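Local coordinates for methyltransferase domain-containing protein (Deinococcus radiodurans, PDB 3M33) that is of unknown function but is probably a methyltransferase with a Rossmann-like domain, at residues H23-V28 against Q180-F185; H166-A171 against P205-R210; P174-W179 against A190-W195. One frame throughout, in Å; residues are numbered along the deposited sequence.

Interaction 1: residues H23-V28 against Q180-F185. With SO4 (sulfate ion), chain I.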
loop_
_atom_site.group_PDB
_atom_site.type_symbol
_atom_site.label_atom_id
_atom_site.label_comp_id
_atom_site.label_asym_id
_atom_site.label_seq_id
_atom_site.Cartn_x
_atom_site.Cartn_y
_atom_site.Cartn_z
ATOM N N HIS A 23 -5.615 -8.112 1.941
ATOM C CA HIS A 23 -6.895 -8.792 1.878
ATOM C C HIS A 23 -6.957 -9.797 3.036
ATOM O O HIS A 23 -6.010 -10.533 3.245
ATOM C CB HIS A 23 -7.052 -9.485 0.525
ATOM C CG HIS A 23 -7.169 -8.537 -0.631
ATOM N ND1 HIS A 23 -6.878 -8.902 -1.931
ATOM C CD2 HIS A 23 -7.565 -7.241 -0.685
ATOM C CE1 HIS A 23 -7.099 -7.876 -2.735
ATOM N NE2 HIS A 23 -7.508 -6.853 -2.003
ATOM N N PRO A 24 -8.067 -9.806 3.801
ATOM C CA PRO A 24 -8.247 -10.539 5.074
ATOM C C PRO A 24 -8.534 -12.033 4.936
ATOM O O PRO A 24 -8.416 -12.769 5.913
ATOM C CB PRO A 24 -9.492 -9.879 5.703
ATOM C CG PRO A 24 -9.795 -8.690 4.880
ATOM C CD PRO A 24 -9.183 -8.891 3.525
ATOM N N TRP A 25 -8.938 -12.468 3.750
ATOM C CA TRP A 25 -9.321 -13.856 3.544
ATOM C C TRP A 25 -8.118 -14.721 3.148
ATOM O O TRP A 25 -7.114 -14.212 2.665
ATOM C CB TRP A 25 -10.420 -13.931 2.485
ATOM C CG TRP A 25 -10.013 -13.434 1.106
ATOM C CD1 TRP A 25 -9.515 -14.185 0.089
ATOM C CD2 TRP A 25 -10.101 -12.086 0.601
ATOM N NE1 TRP A 25 -9.281 -13.398 -1.019
ATOM C CE2 TRP A 25 -9.624 -12.104 -0.727
ATOM C CE3 TRP A 25 -10.535 -10.869 1.146
ATOM C CZ2 TRP A 25 -9.574 -10.953 -1.526
ATOM C CZ3 TRP A 25 -10.480 -9.724 0.356
ATOM C CH2 TRP A 25 -10.002 -9.775 -0.966
ATOM N N ALA A 26 -8.216 -16.022 3.392
ATOM C CA ALA A 26 -7.216 -16.968 2.933
ATOM C C ALA A 26 -7.298 -17.083 1.412
ATOM O O ALA A 26 -8.395 -17.116 0.851
ATOM C CB ALA A 26 -7.440 -18.315 3.574
ATOM N N ARG A 27 -6.141 -17.132 0.751
ATOM C CA ARG A 27 -6.086 -17.216 -0.708
ATOM C C ARG A 27 -4.782 -17.858 -1.142
ATOM O O ARG A 27 -3.759 -17.682 -0.481
ATOM C CB ARG A 27 -6.186 -15.817 -1.314
ATOM C CG ARG A 27 -5.047 -14.882 -0.861
ATOM C CD ARG A 27 -5.572 -13.558 -0.337
ATOM N NE ARG A 27 -4.482 -12.663 0.024
ATOM C CZ ARG A 27 -3.976 -12.542 1.251
ATOM N NH1 ARG A 27 -4.485 -13.247 2.263
ATOM N NH2 ARG A 27 -2.968 -11.698 1.469
ATOM N N VAL A 28 -4.827 -18.609 -2.242
ATOM C CA VAL A 28 -3.630 -19.168 -2.868
ATOM C C VAL A 28 -3.473 -18.575 -4.277
ATOM O O VAL A 28 -4.402 -18.617 -5.087
ATOM C CB VAL A 28 -3.724 -20.702 -3.013
ATOM C CG1 VAL A 28 -2.510 -21.250 -3.783
ATOM C CG2 VAL A 28 -3.856 -21.377 -1.657
ATOM N N GLN A 180 -16.887 -15.800 1.404
ATOM C CA GLN A 180 -17.801 -14.895 2.109
ATOM C C GLN A 180 -17.079 -13.676 2.622
ATOM O O GLN A 180 -17.569 -12.556 2.494
ATOM C CB GLN A 180 -18.393 -15.563 3.354
ATOM C CG GLN A 180 -19.441 -16.611 3.133
ATOM C CD GLN A 180 -20.104 -17.002 4.441
ATOM O OE1 GLN A 180 -21.158 -17.629 4.450
ATOM N NE2 GLN A 180 -19.492 -16.614 5.556
HETATM N N MSE A 181 -15.938 -13.916 3.265
HETATM C CA MSE A 181 -15.140 -12.841 3.829
HETATM C C MSE A 181 -14.665 -11.873 2.743
HETATM O O MSE A 181 -14.672 -10.665 2.943
HETATM C CB MSE A 181 -13.953 -13.406 4.604
HETATM C CG MSE A 181 -13.214 -12.369 5.420
HETATM SE SE MSE A 181 -11.755 -13.175 6.408
HETATM C CE MSE A 181 -12.690 -14.764 7.080
ATOM N N ARG A 182 -14.267 -12.402 1.588
ATOM C CA ARG A 182 -13.931 -11.542 0.454
ATOM C C ARG A 182 -15.129 -10.702 0.020
ATOM O O ARG A 182 -14.995 -9.508 -0.254
ATOM C CB ARG A 182 -13.431 -12.363 -0.735
ATOM C CG ARG A 182 -13.271 -11.533 -2.005
ATOM C CD ARG A 182 -12.678 -12.358 -3.144
ATOM N NE ARG A 182 -12.462 -11.552 -4.344
ATOM C CZ ARG A 182 -13.405 -11.294 -5.245
ATOM N NH1 ARG A 182 -14.636 -11.768 -5.084
ATOM N NH2 ARG A 182 -13.123 -10.564 -6.313
ATOM N N GLY A 183 -16.301 -11.334 -0.027
ATOM C CA GLY A 183 -17.537 -10.665 -0.388
ATOM C C GLY A 183 -17.802 -9.454 0.496
ATOM O O GLY A 183 -18.222 -8.392 0.020
ATOM N N GLU A 184 -17.544 -9.609 1.787
ATOM C CA GLU A 184 -17.754 -8.518 2.738
ATOM C C GLU A 184 -16.754 -7.400 2.507
ATOM O O GLU A 184 -17.128 -6.232 2.479
ATOM C CB GLU A 184 -17.654 -9.029 4.172
ATOM C CG GLU A 184 -18.705 -10.084 4.475
ATOM C CD GLU A 184 -18.563 -10.702 5.849
ATOM O OE1 GLU A 184 -17.931 -10.072 6.723
ATOM O OE2 GLU A 184 -19.096 -11.817 6.050
ATOM N N PHE A 185 -15.482 -7.762 2.343
ATOM C CA PHE A 185 -14.424 -6.777 2.098
ATOM C C PHE A 185 -14.696 -6.002 0.811
ATOM O O PHE A 185 -14.364 -4.828 0.693
ATOM C CB PHE A 185 -13.059 -7.474 2.006
ATOM C CG PHE A 185 -11.935 -6.560 1.603
ATOM C CD1 PHE A 185 -11.102 -6.003 2.565
ATOM C CD2 PHE A 185 -11.716 -6.257 0.261
ATOM C CE1 PHE A 185 -10.064 -5.156 2.207
ATOM C CE2 PHE A 185 -10.681 -5.409 -0.121
ATOM C CZ PHE A 185 -9.848 -4.855 0.857
HETATM S S SO4 I . -2.281 -11.481 -2.309
HETATM O O1 SO4 I . -1.015 -10.990 -1.762
HETATM O O2 SO4 I . -3.410 -10.726 -1.771
HETATM O O3 SO4 I . -2.253 -11.348 -3.761
HETATM O O4 SO4 I . -2.454 -12.881 -1.939
#
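The indole of Trp-25 lies flat against the helix containing Gln-180 to Phe-185, with Arg-182 over one of its faces. CB of Arg-182 stands 3.7 Å from the centroid of the six-membered ring of Trp-25, a CH-pi contact only 16° off the ring normal, and CA comes in over CE3. From there the arginine chain, extended from CG to NE, runs on past CZ2, and its guanidinium is turned nearly perpendicular to the indole. CB of His-23 lies on the opposite side, offset toward the rim of the indole. Phe-185 takes two aromatic edges on its ring: the Trp-25 edge arrives with CZ3 3.7 Å from Phe-185 CD2, and the imidazole edge of His-23 with CD2 3.6 Å from Phe-185 CZ. Both pairs are offset edge-to-face, with planes at 66° and 70°. Pro-24 lays CD against CD1 of the same phenylalanine, 3.6 Å away, while its carbonyl O lies 3.4 Å from SE of the selenomethionine Met-181.

Polar partners fix the rotation of the rings. Trp-25 NE1 hydrogen-bonds to Tyr-206 OH and His-23 ND1 hydrogen-bonds to Glu-208 OE2, both on strand 204-216. Arg-27 stays clear of the helix but ties the loop to itself, NH1 donating to Trp-25 O at 2.8 Å. Its NE gives a nearly straight bond of 2.9 Å to O2 of a sulfate, probably from the crystallisation liquor. NE of Arg-182 donates to a bound glycerol. The whole is an aromatic cluster, His-23, Trp-25 and Phe-185, that packs the loop before edge strand 28-29 between helix 176-186 and the mixed sheet.

Interaction 2: residues H166-A171 against P205-R210. With SO4 (sulfate ion), chain I; SO4 (sulfate ion), chain E.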
loop_
_atom_site.group_PDB
_atom_site.type_symbol
_atom_site.label_atom_id
_atom_site.label_comp_id
_atom_site.label_asym_id
_atom_site.label_seq_id
_atom_site.Cartn_x
_atom_site.Cartn_y
_atom_site.Cartn_z
ATOM N N HIS A 166 -0.873 -2.471 -15.025
ATOM C CA HIS A 166 -2.160 -2.999 -14.611
ATOM C C HIS A 166 -1.995 -4.506 -14.562
ATOM O O HIS A 166 -1.887 -5.160 -15.602
ATOM C CB HIS A 166 -3.274 -2.584 -15.595
ATOM C CG HIS A 166 -3.473 -1.101 -15.675
ATOM N ND1 HIS A 166 -4.055 -0.370 -14.659
ATOM C CD2 HIS A 166 -3.167 -0.211 -16.650
ATOM C CE1 HIS A 166 -4.094 0.905 -15.004
ATOM N NE2 HIS A 166 -3.560 1.029 -16.206
ATOM N N VAL A 167 -1.955 -5.038 -13.341
ATOM C CA VAL A 167 -1.574 -6.423 -13.087
ATOM C C VAL A 167 -2.758 -7.227 -12.586
ATOM O O VAL A 167 -3.558 -6.737 -11.776
ATOM C CB VAL A 167 -0.500 -6.498 -11.970
ATOM C CG1 VAL A 167 0.115 -7.892 -11.920
ATOM C CG2 VAL A 167 0.575 -5.462 -12.193
ATOM N N SER A 168 -2.850 -8.477 -13.023
ATOM C CA SER A 168 -3.987 -9.324 -12.655
ATOM C C SER A 168 -3.499 -10.769 -12.534
ATOM O O SER A 168 -2.874 -11.278 -13.437
ATOM C CB SER A 168 -5.070 -9.232 -13.735
ATOM O OG SER A 168 -6.188 -10.047 -13.424
ATOM N N VAL A 169 -3.779 -11.425 -11.418
ATOM C CA VAL A 169 -3.289 -12.782 -11.190
ATOM C C VAL A 169 -4.404 -13.694 -10.670
ATOM O O VAL A 169 -5.154 -13.324 -9.766
ATOM C CB VAL A 169 -2.123 -12.765 -10.188
ATOM C CG1 VAL A 169 -1.531 -14.173 -10.023
ATOM C CG2 VAL A 169 -1.061 -11.813 -10.685
ATOM N N LEU A 170 -4.539 -14.878 -11.252
ATOM C CA LEU A 170 -5.563 -15.809 -10.805
ATOM C C LEU A 170 -5.275 -16.238 -9.367
ATOM O O LEU A 170 -4.150 -16.610 -9.041
ATOM C CB LEU A 170 -5.592 -17.046 -11.713
ATOM C CG LEU A 170 -6.606 -18.136 -11.367
ATOM C CD1 LEU A 170 -8.028 -17.585 -11.499
ATOM C CD2 LEU A 170 -6.436 -19.368 -12.240
ATOM N N ALA A 171 -6.285 -16.179 -8.507
ATOM C CA ALA A 171 -6.167 -16.750 -7.168
ATOM C C ALA A 171 -7.419 -17.552 -6.845
ATOM O O ALA A 171 -8.416 -17.466 -7.569
ATOM C CB ALA A 171 -5.968 -15.646 -6.138
ATOM N N PRO A 205 -12.417 -19.268 -7.738
ATOM C CA PRO A 205 -11.455 -18.509 -8.547
ATOM C C PRO A 205 -11.810 -17.020 -8.663
ATOM O O PRO A 205 -12.966 -16.669 -8.853
ATOM C CB PRO A 205 -11.586 -19.147 -9.928
ATOM C CG PRO A 205 -12.838 -20.034 -9.868
ATOM C CD PRO A 205 -13.502 -19.814 -8.563
ATOM N N TYR A 206 -10.808 -16.151 -8.567
ATOM C CA TYR A 206 -11.019 -14.719 -8.746
ATOM C C TYR A 206 -9.657 -14.125 -9.124
ATOM O O TYR A 206 -8.644 -14.845 -9.145
ATOM C CB TYR A 206 -11.576 -14.079 -7.455
ATOM C CG TYR A 206 -10.557 -13.978 -6.346
ATOM C CD1 TYR A 206 -9.876 -12.785 -6.112
ATOM C CD2 TYR A 206 -10.258 -15.076 -5.537
ATOM C CE1 TYR A 206 -8.925 -12.681 -5.102
ATOM C CE2 TYR A 206 -9.296 -14.982 -4.518
ATOM C CZ TYR A 206 -8.635 -13.777 -4.316
ATOM O OH TYR A 206 -7.680 -13.657 -3.333
ATOM N N ARG A 207 -9.617 -12.833 -9.431
ATOM C CA ARG A 207 -8.359 -12.211 -9.819
ATOM C C ARG A 207 -7.845 -11.302 -8.711
ATOM O O ARG A 207 -8.581 -10.492 -8.185
ATOM C CB ARG A 207 -8.529 -11.404 -11.102
ATOM C CG ARG A 207 -9.096 -12.211 -12.248
ATOM C CD ARG A 207 -8.077 -13.224 -12.756
ATOM N NE ARG A 207 -7.339 -12.680 -13.888
ATOM C CZ ARG A 207 -7.310 -13.233 -15.092
ATOM N NH1 ARG A 207 -6.622 -12.650 -16.068
ATOM N NH2 ARG A 207 -7.961 -14.369 -15.315
ATOM N N GLU A 208 -6.587 -11.454 -8.337
ATOM C CA GLU A 208 -5.957 -10.445 -7.503
ATOM C C GLU A 208 -5.389 -9.413 -8.467
ATOM O O GLU A 208 -4.575 -9.744 -9.321
ATOM C CB GLU A 208 -4.831 -11.076 -6.667
ATOM C CG GLU A 208 -5.310 -11.864 -5.444
ATOM C CD GLU A 208 -5.701 -10.956 -4.281
ATOM O OE1 GLU A 208 -5.380 -9.740 -4.338
ATOM O OE2 GLU A 208 -6.314 -11.456 -3.309
ATOM N N GLU A 209 -5.799 -8.161 -8.340
ATOM C CA GLU A 209 -5.370 -7.160 -9.305
ATOM C C GLU A 209 -4.711 -5.957 -8.641
ATOM O O GLU A 209 -5.073 -5.576 -7.539
ATOM C CB GLU A 209 -6.558 -6.740 -10.188
ATOM C CG GLU A 209 -7.319 -7.942 -10.710
ATOM C CD GLU A 209 -8.297 -7.615 -11.833
ATOM O OE1 GLU A 209 -9.107 -6.684 -11.680
ATOM O OE2 GLU A 209 -8.241 -8.298 -12.871
ATOM N N ARG A 210 -3.734 -5.360 -9.317
ATOM C CA ARG A 210 -3.017 -4.221 -8.759
ATOM C C ARG A 210 -2.769 -3.159 -9.823
ATOM O O ARG A 210 -2.653 -3.473 -11.001
ATOM C CB ARG A 210 -1.677 -4.659 -8.163
ATOM C CG ARG A 210 -1.781 -5.754 -7.110
ATOM C CD ARG A 210 -2.259 -5.230 -5.734
ATOM N NE ARG A 210 -2.165 -6.299 -4.739
ATOM C CZ ARG A 210 -3.089 -7.240 -4.580
ATOM N NH1 ARG A 210 -4.172 -7.221 -5.351
ATOM N NH2 ARG A 210 -2.929 -8.209 -3.678
HETATM S S SO4 I . -2.281 -11.481 -2.309
HETATM O O1 SO4 I . -1.015 -10.990 -1.762
HETATM O O2 SO4 I . -3.410 -10.726 -1.771
HETATM O O3 SO4 I . -2.253 -11.348 -3.761
HETATM O O4 SO4 I . -2.454 -12.881 -1.939
HETATM S S SO4 E . -11.989 -15.728 -13.023
HETATM O O1 SO4 E . -10.861 -14.965 -13.555
HETATM O O2 SO4 E . -11.498 -16.791 -12.152
HETATM O O3 SO4 E . -12.873 -14.846 -12.260
HETATM O O4 SO4 E . -12.735 -16.335 -14.125
#
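Ser-168 and Arg-207 meet on one face of an antiparallel strand pair in the mixed sheet, where His-166 to Ala-171 runs beside Pro-205 to Arg-210. Backbone bonds link the hydrogen-bonded pairs Val-167 with Arg-210, Val-169 with Glu-208 and Ala-171 with Tyr-206. Followed outward, Arg-207 has CB 3.6 Å from Ser-168 OG, and its CG and CD pass O1 of a second sulfate, also probably from the crystallisation liquor. Bends at chi2 and chi3 turn the chain toward the neighbouring strand and bring NE to Ser-168 OG at 2.9 Å, in the guanidinium plane. NH2 reaches that sulfate O1 only weakly. Ser-168 OG in turn donates to the anti lone pair of Glu-209 OE2 at 2.8 Å, so one hydroxyl bridges arginine and carboxylate, accepting from one and donating to the other.

On the other face, Ala-171 CB sits over the Tyr-206 ring, 3.7 Å from CZ. Tyr-206 OH donates to Glu-208 OE2 at 2.6 Å. Arg-210, whose NE is bridged to Glu-35, grips the same carboxylate end-on: NH1 and NH2 both lie 3.0 Å from the single oxygen Glu-208 OE1.

Interaction 3: residues P174-W179 against A190-W195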
loop_
_atom_site.group_PDB
_atom_site.type_symbol
_atom_site.label_atom_id
_atom_site.label_comp_id
_atom_site.label_asym_id
_atom_site.label_seq_id
_atom_site.Cartn_x
_atom_site.Cartn_y
_atom_site.Cartn_z
ATOM N N PRO A 174 -9.977 -20.635 -0.756
ATOM C CA PRO A 174 -10.030 -22.101 -0.607
ATOM C C PRO A 174 -11.343 -22.615 -0.027
ATOM O O PRO A 174 -11.686 -23.761 -0.283
ATOM C CB PRO A 174 -8.863 -22.423 0.348
ATOM C CG PRO A 174 -8.007 -21.177 0.362
ATOM C CD PRO A 174 -8.946 -20.021 0.093
ATOM N N THR A 175 -12.069 -21.794 0.725
ATOM C CA THR A 175 -13.326 -22.252 1.321
ATOM C C THR A 175 -14.449 -21.224 1.235
ATOM O O THR A 175 -14.210 -20.026 1.017
ATOM C CB THR A 175 -13.149 -22.605 2.800
ATOM O OG1 THR A 175 -12.944 -21.400 3.538
ATOM C CG2 THR A 175 -11.946 -23.534 2.997
ATOM N N TRP A 176 -15.676 -21.712 1.416
ATOM C CA TRP A 176 -16.862 -20.870 1.424
ATOM C C TRP A 176 -16.700 -19.707 2.393
ATOM O O TRP A 176 -17.035 -18.565 2.070
ATOM C CB TRP A 176 -18.104 -21.704 1.792
ATOM C CG TRP A 176 -19.292 -20.883 2.211
ATOM C CD1 TRP A 176 -19.886 -20.872 3.440
ATOM C CD2 TRP A 176 -20.035 -19.954 1.402
ATOM N NE1 TRP A 176 -20.951 -20.001 3.446
ATOM C CE2 TRP A 176 -21.064 -19.428 2.206
ATOM C CE3 TRP A 176 -19.931 -19.523 0.078
ATOM C CZ2 TRP A 176 -21.975 -18.484 1.729
ATOM C CZ3 TRP A 176 -20.838 -18.592 -0.396
ATOM C CH2 TRP A 176 -21.844 -18.080 0.427
ATOM N N GLU A 177 -16.177 -19.991 3.582
ATOM C CA GLU A 177 -15.961 -18.936 4.572
ATOM C C GLU A 177 -15.050 -17.846 4.012
ATOM O O GLU A 177 -15.287 -16.646 4.208
ATOM C CB GLU A 177 -15.354 -19.506 5.856
ATOM C CG GLU A 177 -16.322 -20.331 6.681
ATOM C CD GLU A 177 -16.709 -21.629 5.998
ATOM O OE1 GLU A 177 -15.838 -22.259 5.355
ATOM O OE2 GLU A 177 -17.888 -22.016 6.109
ATOM N N ASP A 178 -13.999 -18.272 3.319
ATOM C CA ASP A 178 -13.070 -17.327 2.720
ATOM C C ASP A 178 -13.741 -16.525 1.603
ATOM O O ASP A 178 -13.524 -15.319 1.476
ATOM C CB ASP A 178 -11.842 -18.064 2.193
ATOM C CG ASP A 178 -10.985 -18.617 3.309
ATOM O OD1 ASP A 178 -10.557 -17.816 4.169
ATOM O OD2 ASP A 178 -10.746 -19.844 3.324
ATOM N N TRP A 179 -14.564 -17.198 0.800
ATOM C CA TRP A 179 -15.293 -16.519 -0.264
ATOM C C TRP A 179 -16.210 -15.454 0.306
ATOM O O TRP A 179 -16.295 -14.350 -0.238
ATOM C CB TRP A 179 -16.101 -17.512 -1.096
ATOM C CG TRP A 179 -16.709 -16.883 -2.314
ATOM C CD1 TRP A 179 -18.036 -16.806 -2.618
ATOM C CD2 TRP A 179 -16.014 -16.226 -3.380
ATOM N NE1 TRP A 179 -18.208 -16.157 -3.814
ATOM C CE2 TRP A 179 -16.983 -15.789 -4.303
ATOM C CE3 TRP A 179 -14.660 -15.974 -3.650
ATOM C CZ2 TRP A 179 -16.648 -15.112 -5.477
ATOM C CZ3 TRP A 179 -14.328 -15.303 -4.815
ATOM C CH2 TRP A 179 -15.316 -14.882 -5.717
ATOM N N ALA A 190 -21.472 -12.503 -0.923
ATOM C CA ALA A 190 -21.235 -13.815 -1.508
ATOM C C ALA A 190 -22.512 -14.653 -1.440
ATOM O O ALA A 190 -23.235 -14.619 -0.444
ATOM C CB ALA A 190 -20.127 -14.508 -0.785
ATOM N N ARG A 191 -22.780 -15.416 -2.492
ATOM C CA ARG A 191 -23.966 -16.259 -2.509
ATOM C C ARG A 191 -23.613 -17.726 -2.703
ATOM O O ARG A 191 -22.870 -18.081 -3.615
ATOM C CB ARG A 191 -24.944 -15.786 -3.585
ATOM C CG ARG A 191 -24.286 -15.040 -4.730
ATOM C CD ARG A 191 -25.087 -13.796 -5.070
ATOM N NE ARG A 191 -25.497 -13.777 -6.469
ATOM C CZ ARG A 191 -26.296 -12.855 -6.996
ATOM N NH1 ARG A 191 -26.774 -11.877 -6.238
ATOM N NH2 ARG A 191 -26.619 -12.914 -8.282
ATOM N N ARG A 192 -24.154 -18.571 -1.832
ATOM C CA ARG A 192 -23.883 -20.003 -1.871
ATOM C C ARG A 192 -24.090 -20.601 -3.265
ATOM O O ARG A 192 -23.404 -21.544 -3.648
ATOM C CB ARG A 192 -24.727 -20.738 -0.823
ATOM C CG ARG A 192 -24.492 -22.237 -0.788
ATOM C CD ARG A 192 -23.005 -22.576 -0.747
ATOM N NE ARG A 192 -22.485 -22.762 0.609
ATOM C CZ ARG A 192 -21.804 -23.836 1.002
ATOM N NH1 ARG A 192 -21.359 -23.927 2.250
ATOM N NH2 ARG A 192 -21.567 -24.821 0.146
ATOM N N ALA A 193 -25.020 -20.033 -4.024
ATOM C CA ALA A 193 -25.286 -20.489 -5.384
ATOM C C ALA A 193 -24.036 -20.455 -6.248
ATOM O O ALA A 193 -23.693 -21.444 -6.889
ATOM C CB ALA A 193 -26.378 -19.649 -6.017
ATOM N N ASP A 194 -23.363 -19.312 -6.274
ATOM C CA ASP A 194 -22.140 -19.165 -7.060
ATOM C C ASP A 194 -21.048 -20.126 -6.591
ATOM O O ASP A 194 -20.292 -20.666 -7.402
ATOM C CB ASP A 194 -21.622 -17.723 -6.997
ATOM C CG ASP A 194 -22.597 -16.727 -7.584
ATOM O OD1 ASP A 194 -23.669 -17.153 -8.067
ATOM O OD2 ASP A 194 -22.292 -15.515 -7.561
ATOM N N TRP A 195 -20.959 -20.325 -5.279
ATOM C CA TRP A 195 -19.985 -21.252 -4.727
ATOM C C TRP A 195 -20.332 -22.660 -5.185
ATOM O O TRP A 195 -19.499 -23.345 -5.789
ATOM C CB TRP A 195 -19.953 -21.186 -3.197
ATOM C CG TRP A 195 -19.065 -22.231 -2.597
ATOM C CD1 TRP A 195 -19.436 -23.478 -2.199
ATOM C CD2 TRP A 195 -17.648 -22.138 -2.356
ATOM N NE1 TRP A 195 -18.349 -24.165 -1.716
ATOM C CE2 TRP A 195 -17.238 -23.367 -1.802
ATOM C CE3 TRP A 195 -16.692 -21.135 -2.545
ATOM C CZ2 TRP A 195 -15.914 -23.622 -1.438
ATOM C CZ3 TRP A 195 -15.377 -21.391 -2.183
ATOM C CH2 TRP A 195 -15.000 -22.626 -1.640
HETATM O O HOH W 1 -20.798 -14.981 -4.972
#
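Pro-174 opens the contact with its carbonyl O near the plane of the Trp-195 indole, at the edge and 3.8 Å from CH2. Thr-175 follows as the N-cap of helix 176-186: its OG1 accepts a weak bond from Asp-178 N and donates to Asp-178 OD2 at 2.7 Å, meeting that oxygen from above the carboxylate plane. Trp-176 N lies over the Trp-195 ring, toward its rim, 3.3 Å from CH2.

Trp-176 meets two residues of the second helix, Trp-195 and Arg-192. Its CB stands over the five-membered ring of Trp-195 in a CH-pi contact, and its indole edge is directed toward that same face, offset edge-to-face with planes at 66°. Arg-192 lies over a face of the Trp-176 indole as a cation-pi pair, its guanidinium tilted 40° from the ring and CZ 4.2 Å from the centroid of the five-membered ring; bends at chi2 and chi3 fold the chain back over the indole, and NH2 is bridged to Asp-196. Two consecutive helices joined by a short linker pack here, helix 192-198 returning against the start of helix 176-186.

Asp-178 also accepts from Ala-26 N through OD1. Trp-179, CG anti to its backbone N (chi1 -172°), brings CD1 to Ala-190 CB at 3.6 Å and CB to Trp-195 CE3. Its NE1 donates to a water at 3.1 Å that also accepts from Arg-191 N and donates to Asp-194 OD2.

How the interactions relate
Along the chain, loop 23-28 comes first, then strand 160-173, helices 176-186 and 192-198, and strand 204-216. Interaction 2 pairs the two strands, neighbours in the mixed sheet, and interaction 3 joins the helices between them. Interaction 1 brings the loop onto helix 176-186, which it shares with interaction 3. The centres of interactions 1 and 3 are about 10 Å apart, those of 1 and 2 about 13 Å, and those of 2 and 3 about 18 Å. Tyr-206 joins all three, packing against Trp-179 as well as loop 23-28. The loop and the helical insert thus pack together beside this end of the two strands, all three contacts lying on the same side of the chain's centre.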